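Local coordinates for protein UspA1 (Moraxella catarrhalis, PDB 3PR7) that is a trimeric surface adhesin of the bacterium that binds fibronectin and the host receptor CEACAM1, with a beta-roll head carried on a coiled-coil stalk, at residues G79-I92 with G95-I107. Numbering follows the deposited sequence.
Sequences GGGYNEATNQYSTI and GDNNTAKGRYSTI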
loop_
_atom_site.group_PDB
_atom_site.type_symbol
_atom_site.label_atom_id
_atom_site.label_comp_id
_atom_site.label_asym_id
_atom_site.label_seq_id
_atom_site.Cartn_x
_atom_site.Cartn_y
_atom_site.Cartn_z
ATOM N N GLY A 79 20.835 10.804 -15.537
ATOM C CA GLY A 79 20.955 12.210 -15.926
ATOM C C GLY A 79 20.523 13.135 -14.801
ATOM O O GLY A 79 20.653 12.799 -13.620
ATOM N N GLY A 80 19.998 14.303 -15.165
ATOM C CA GLY A 80 19.573 15.293 -14.177
ATOM C C GLY A 80 20.758 16.037 -13.593
ATOM O O GLY A 80 21.837 16.070 -14.192
ATOM N N GLY A 81 20.562 16.633 -12.420
ATOM C CA GLY A 81 21.598 17.448 -11.798
ATOM C C GLY A 81 21.851 17.173 -10.332
ATOM O O GLY A 81 20.921 16.877 -9.573
ATOM N N TYR A 82 23.124 17.275 -9.949
ATOM C CA TYR A 82 23.571 17.234 -8.549
ATOM C C TYR A 82 23.257 15.922 -7.829
ATOM O O TYR A 82 23.101 15.891 -6.604
ATOM C CB TYR A 82 23.027 18.438 -7.771
ATOM C CG TYR A 82 23.247 19.754 -8.476
ATOM C CD1 TYR A 82 24.451 20.441 -8.347
ATOM C CD2 TYR A 82 22.254 20.309 -9.283
ATOM C CE1 TYR A 82 24.661 21.646 -9.001
ATOM C CE2 TYR A 82 22.456 21.508 -9.943
ATOM C CZ TYR A 82 23.661 22.175 -9.798
ATOM O OH TYR A 82 23.870 23.370 -10.451
ATOM N N ASN A 83 23.178 14.842 -8.600
ATOM C CA ASN A 83 22.924 13.523 -8.049
ATOM C C ASN A 83 24.222 12.860 -7.613
ATOM O O ASN A 83 25.281 13.117 -8.188
ATOM C CB ASN A 83 22.187 12.659 -9.070
ATOM C CG ASN A 83 20.847 13.248 -9.467
ATOM O OD1 ASN A 83 19.983 13.485 -8.622
ATOM N ND2 ASN A 83 20.667 13.484 -10.760
ATOM N N GLU A 84 24.138 12.025 -6.581
ATOM C CA GLU A 84 25.293 11.281 -6.094
ATOM C C GLU A 84 24.956 9.815 -5.864
ATOM O O GLU A 84 24.214 9.467 -4.940
ATOM C CB GLU A 84 25.850 11.903 -4.816
ATOM C CG GLU A 84 26.761 13.094 -5.047
ATOM C CD GLU A 84 27.297 13.683 -3.749
ATOM O OE1 GLU A 84 28.528 13.882 -3.651
ATOM O OE2 GLU A 84 26.492 13.944 -2.825
ATOM N N ALA A 85 25.487 8.963 -6.732
ATOM C CA ALA A 85 25.406 7.524 -6.553
ATOM C C ALA A 85 26.738 7.047 -5.999
ATOM O O ALA A 85 27.761 7.102 -6.676
ATOM C CB ALA A 85 25.084 6.833 -7.866
ATOM N N THR A 86 26.712 6.621 -4.745
ATOM C CA THR A 86 27.882 6.115 -4.045
ATOM C C THR A 86 27.584 4.672 -3.684
ATOM O O THR A 86 26.421 4.322 -3.491
ATOM C CB THR A 86 28.098 6.895 -2.738
ATOM O OG1 THR A 86 28.183 8.298 -3.022
ATOM C CG2 THR A 86 29.367 6.432 -2.019
ATOM N N ASN A 87 28.613 3.835 -3.580
ATOM C CA ASN A 87 28.424 2.459 -3.127
ATOM C C ASN A 87 27.953 1.547 -4.258
ATOM O O ASN A 87 27.404 2.013 -5.261
ATOM C CB ASN A 87 27.434 2.410 -1.956
ATOM C CG ASN A 87 27.767 1.341 -0.942
ATOM O OD1 ASN A 87 28.581 0.451 -1.192
ATOM N ND2 ASN A 87 27.131 1.425 0.222
ATOM N N GLN A 88 28.168 0.247 -4.072
ATOM C CA GLN A 88 27.963 -0.757 -5.113
ATOM C C GLN A 88 26.547 -0.819 -5.663
ATOM O O GLN A 88 25.577 -0.848 -4.907
ATOM C CB GLN A 88 28.363 -2.136 -4.599
ATOM C CG GLN A 88 29.853 -2.301 -4.359
ATOM C CD GLN A 88 30.197 -3.626 -3.708
ATOM O OE1 GLN A 88 29.336 -4.290 -3.125
ATOM N NE2 GLN A 88 31.464 -4.015 -3.800
ATOM N N TYR A 89 26.454 -0.837 -6.990
ATOM C CA TYR A 89 25.203 -1.063 -7.714
ATOM C C TYR A 89 24.102 -0.041 -7.417
ATOM O O TYR A 89 22.913 -0.348 -7.526
ATOM C CB TYR A 89 24.701 -2.496 -7.494
ATOM C CG TYR A 89 25.654 -3.566 -7.988
ATOM C CD1 TYR A 89 25.770 -3.850 -9.349
ATOM C CD2 TYR A 89 26.435 -4.302 -7.093
ATOM C CE1 TYR A 89 26.640 -4.838 -9.809
ATOM C CE2 TYR A 89 27.309 -5.292 -7.542
ATOM C CZ TYR A 89 27.405 -5.553 -8.902
ATOM O OH TYR A 89 28.266 -6.527 -9.358
ATOM N N SER A 90 24.511 1.172 -7.049
ATOM C CA SER A 90 23.588 2.289 -6.856
ATOM C C SER A 90 22.966 2.684 -8.176
ATOM O O SER A 90 23.585 2.525 -9.230
ATOM C CB SER A 90 24.330 3.496 -6.302
ATOM O OG SER A 90 24.883 3.206 -5.040
ATOM N N THR A 91 21.746 3.203 -8.122
ATOM C CA THR A 91 21.084 3.703 -9.314
ATOM C C THR A 91 20.290 4.960 -8.997
ATOM O O THR A 91 19.479 4.977 -8.065
ATOM C CB THR A 91 20.132 2.654 -9.928
ATOM O OG1 THR A 91 20.811 1.401 -10.067
ATOM C CG2 THR A 91 19.641 3.109 -11.293
ATOM N N ILE A 92 20.542 6.013 -9.766
ATOM C CA ILE A 92 19.675 7.178 -9.776
ATOM C C ILE A 92 19.203 7.389 -11.209
ATOM O O ILE A 92 20.012 7.641 -12.106
ATOM C CB ILE A 92 20.380 8.439 -9.240
ATOM C CG1 ILE A 92 20.793 8.230 -7.777
ATOM C CG2 ILE A 92 19.467 9.668 -9.393
ATOM C CD1 ILE A 92 21.693 9.319 -7.209
ATOM N N GLY A 95 16.763 13.387 -12.024
ATOM C CA GLY A 95 16.193 14.321 -11.059
ATOM C C GLY A 95 17.197 15.274 -10.439
ATOM O O GLY A 95 18.297 15.457 -10.965
ATOM N N ASP A 96 16.810 15.872 -9.312
ATOM C CA ASP A 96 17.581 16.930 -8.654
ATOM C C ASP A 96 18.055 16.511 -7.267
ATOM O O ASP A 96 17.238 16.176 -6.403
ATOM C CB ASP A 96 16.711 18.190 -8.529
ATOM C CG ASP A 96 17.466 19.396 -7.962
ATOM O OD1 ASP A 96 18.717 19.388 -7.906
ATOM O OD2 ASP A 96 16.787 20.374 -7.578
ATOM N N ASN A 97 19.371 16.553 -7.056
ATOM C CA ASN A 97 19.967 16.373 -5.729
ATOM C C ASN A 97 19.576 15.083 -5.014
ATOM O O ASN A 97 19.289 15.086 -3.816
ATOM C CB ASN A 97 19.659 17.580 -4.830
ATOM C CG ASN A 97 20.696 18.677 -4.944
ATOM O OD1 ASN A 97 21.895 18.415 -4.971
ATOM N ND2 ASN A 97 20.237 19.917 -4.989
ATOM N N ASN A 98 19.565 13.982 -5.752
ATOM C CA ASN A 98 19.286 12.684 -5.159
ATOM C C ASN A 98 20.563 11.999 -4.687
ATOM O O ASN A 98 21.622 12.154 -5.300
ATOM C CB ASN A 98 18.511 11.812 -6.141
ATOM C CG ASN A 98 17.148 12.386 -6.458
ATOM O OD1 ASN A 98 16.412 12.792 -5.556
ATOM N ND2 ASN A 98 16.804 12.433 -7.739
ATOM N N THR A 99 20.465 11.260 -3.585
ATOM C CA THR A 99 21.626 10.580 -3.021
ATOM C C THR A 99 21.322 9.109 -2.755
ATOM O O THR A 99 20.563 8.774 -1.845
ATOM C CB THR A 99 22.118 11.257 -1.716
ATOM O OG1 THR A 99 22.110 12.680 -1.873
ATOM C CG2 THR A 99 23.530 10.802 -1.375
ATOM N N ALA A 100 21.909 8.238 -3.569
ATOM C CA ALA A 100 21.826 6.805 -3.349
ATOM C C ALA A 100 23.184 6.327 -2.857
ATOM O O ALA A 100 24.125 6.204 -3.644
ATOM C CB ALA A 100 21.430 6.091 -4.631
ATOM N N LYS A 101 23.296 6.086 -1.553
ATOM C CA LYS A 101 24.578 5.672 -0.979
ATOM C C LYS A 101 24.544 4.325 -0.264
ATOM O O LYS A 101 25.481 3.971 0.457
ATOM C CB LYS A 101 25.191 6.775 -0.101
ATOM C CG LYS A 101 24.285 7.385 0.949
ATOM C CD LYS A 101 24.994 8.560 1.623
ATOM C CE LYS A 101 24.123 9.213 2.693
ATOM N NZ LYS A 101 24.836 10.318 3.393
ATOM N N GLY A 102 23.474 3.568 -0.483
ATOM C CA GLY A 102 23.396 2.198 0.007
ATOM C C GLY A 102 23.767 1.225 -1.094
ATOM O O GLY A 102 23.725 1.574 -2.275
ATOM N N ARG A 103 24.148 0.010 -0.712
ATOM C CA ARG A 103 24.366 -1.052 -1.684
ATOM C C ARG A 103 23.055 -1.418 -2.354
ATOM O O ARG A 103 22.040 -1.600 -1.680
ATOM C CB ARG A 103 24.911 -2.291 -1.006
ATOM C CG ARG A 103 26.389 -2.356 -0.888
ATOM C CD ARG A 103 26.702 -3.732 -0.391
ATOM N NE ARG A 103 27.466 -3.658 0.828
ATOM C CZ ARG A 103 27.028 -3.770 2.079
ATOM N NH1 ARG A 103 27.926 -3.640 3.034
ATOM N NH2 ARG A 103 25.760 -4.013 2.401
ATOM N N TYR A 104 23.087 -1.537 -3.678
ATOM C CA TYR A 104 21.904 -1.874 -4.474
ATOM C C TYR A 104 20.742 -0.905 -4.240
ATOM O O TYR A 104 19.584 -1.257 -4.465
ATOM C CB TYR A 104 21.430 -3.314 -4.205
ATOM C CG TYR A 104 22.523 -4.357 -4.095
ATOM C CD1 TYR A 104 23.034 -4.984 -5.230
ATOM C CD2 TYR A 104 23.026 -4.736 -2.853
ATOM C CE1 TYR A 104 24.032 -5.949 -5.129
ATOM C CE2 TYR A 104 24.023 -5.694 -2.741
ATOM C CZ TYR A 104 24.521 -6.297 -3.882
ATOM O OH TYR A 104 25.507 -7.249 -3.771
ATOM N N SER A 105 21.048 0.307 -3.783
ATOM C CA SER A 105 20.005 1.302 -3.531
ATOM C C SER A 105 19.537 1.935 -4.835
ATOM O O SER A 105 20.269 1.952 -5.828
ATOM C CB SER A 105 20.474 2.365 -2.535
ATOM O OG SER A 105 21.603 3.065 -3.020
ATOM N N THR A 106 18.309 2.441 -4.829
ATOM C CA THR A 106 17.669 2.927 -6.044
ATOM C C THR A 106 16.868 4.194 -5.782
ATOM O O THR A 106 16.105 4.270 -4.816
ATOM C CB THR A 106 16.702 1.868 -6.619
ATOM O OG1 THR A 106 17.345 0.587 -6.643
ATOM C CG2 THR A 106 16.253 2.238 -8.026
ATOM N N ILE A 107 17.055 5.188 -6.643
ATOM C CA ILE A 107 16.162 6.337 -6.687
ATOM C C ILE A 107 15.698 6.539 -8.127
ATOM O O ILE A 107 16.502 6.856 -9.009
ATOM C CB ILE A 107 16.816 7.623 -6.146
ATOM C CG1 ILE A 107 17.260 7.431 -4.692
ATOM C CG2 ILE A 107 15.844 8.799 -6.272
ATOM C CD1 ILE A 107 18.100 8.567 -4.135
#
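Two successive coils of the trimeric YadA-like beta-roll stack in register here at a fifteen-residue spacing: strand 84-85 runs parallel to 99-100, and 91-92 to 106-107. Backbone bonds such as Glu84 N to Asn98 O (2.8 Å) and Ile107 N to Thr91 O (2.8 Å) join the strands. Inside, Ile92 crosses toward the next coil; with CG1 beside its backbone N (chi1 -62°), that carbon packs 3.9 Å from Ala100 CB, a methyl small enough for the narrow interior, and Ile107 continues the apolar row. At one turn Asn83 lies alongside Asn98, their amides 11° from parallel. An in-plane lone pair of Asn83 OD1 takes the N-H of Asn98 (2.9 Å), while its ND2 adds a second bond to Gly95 O (3.1 Å), already held by Gly81 N; Gly95 itself has a positive phi that suits glycine. Asn98 OD1 repeats the pattern by accepting from Asn113 N. At the other turn Asn87 ND2 bonds Lys101 O (3.0 Å). The Tyr89 and Tyr104 rings are nearly parallel but slid apart, CD2 of Tyr89 meeting CE1 of Tyr104 (3.5 Å); Tyr74 stacks on Tyr89. Asparagine amides thus bond to the next coil's backbone at both turns, while Ile92, Ala100 and Ile107 pack in the interior.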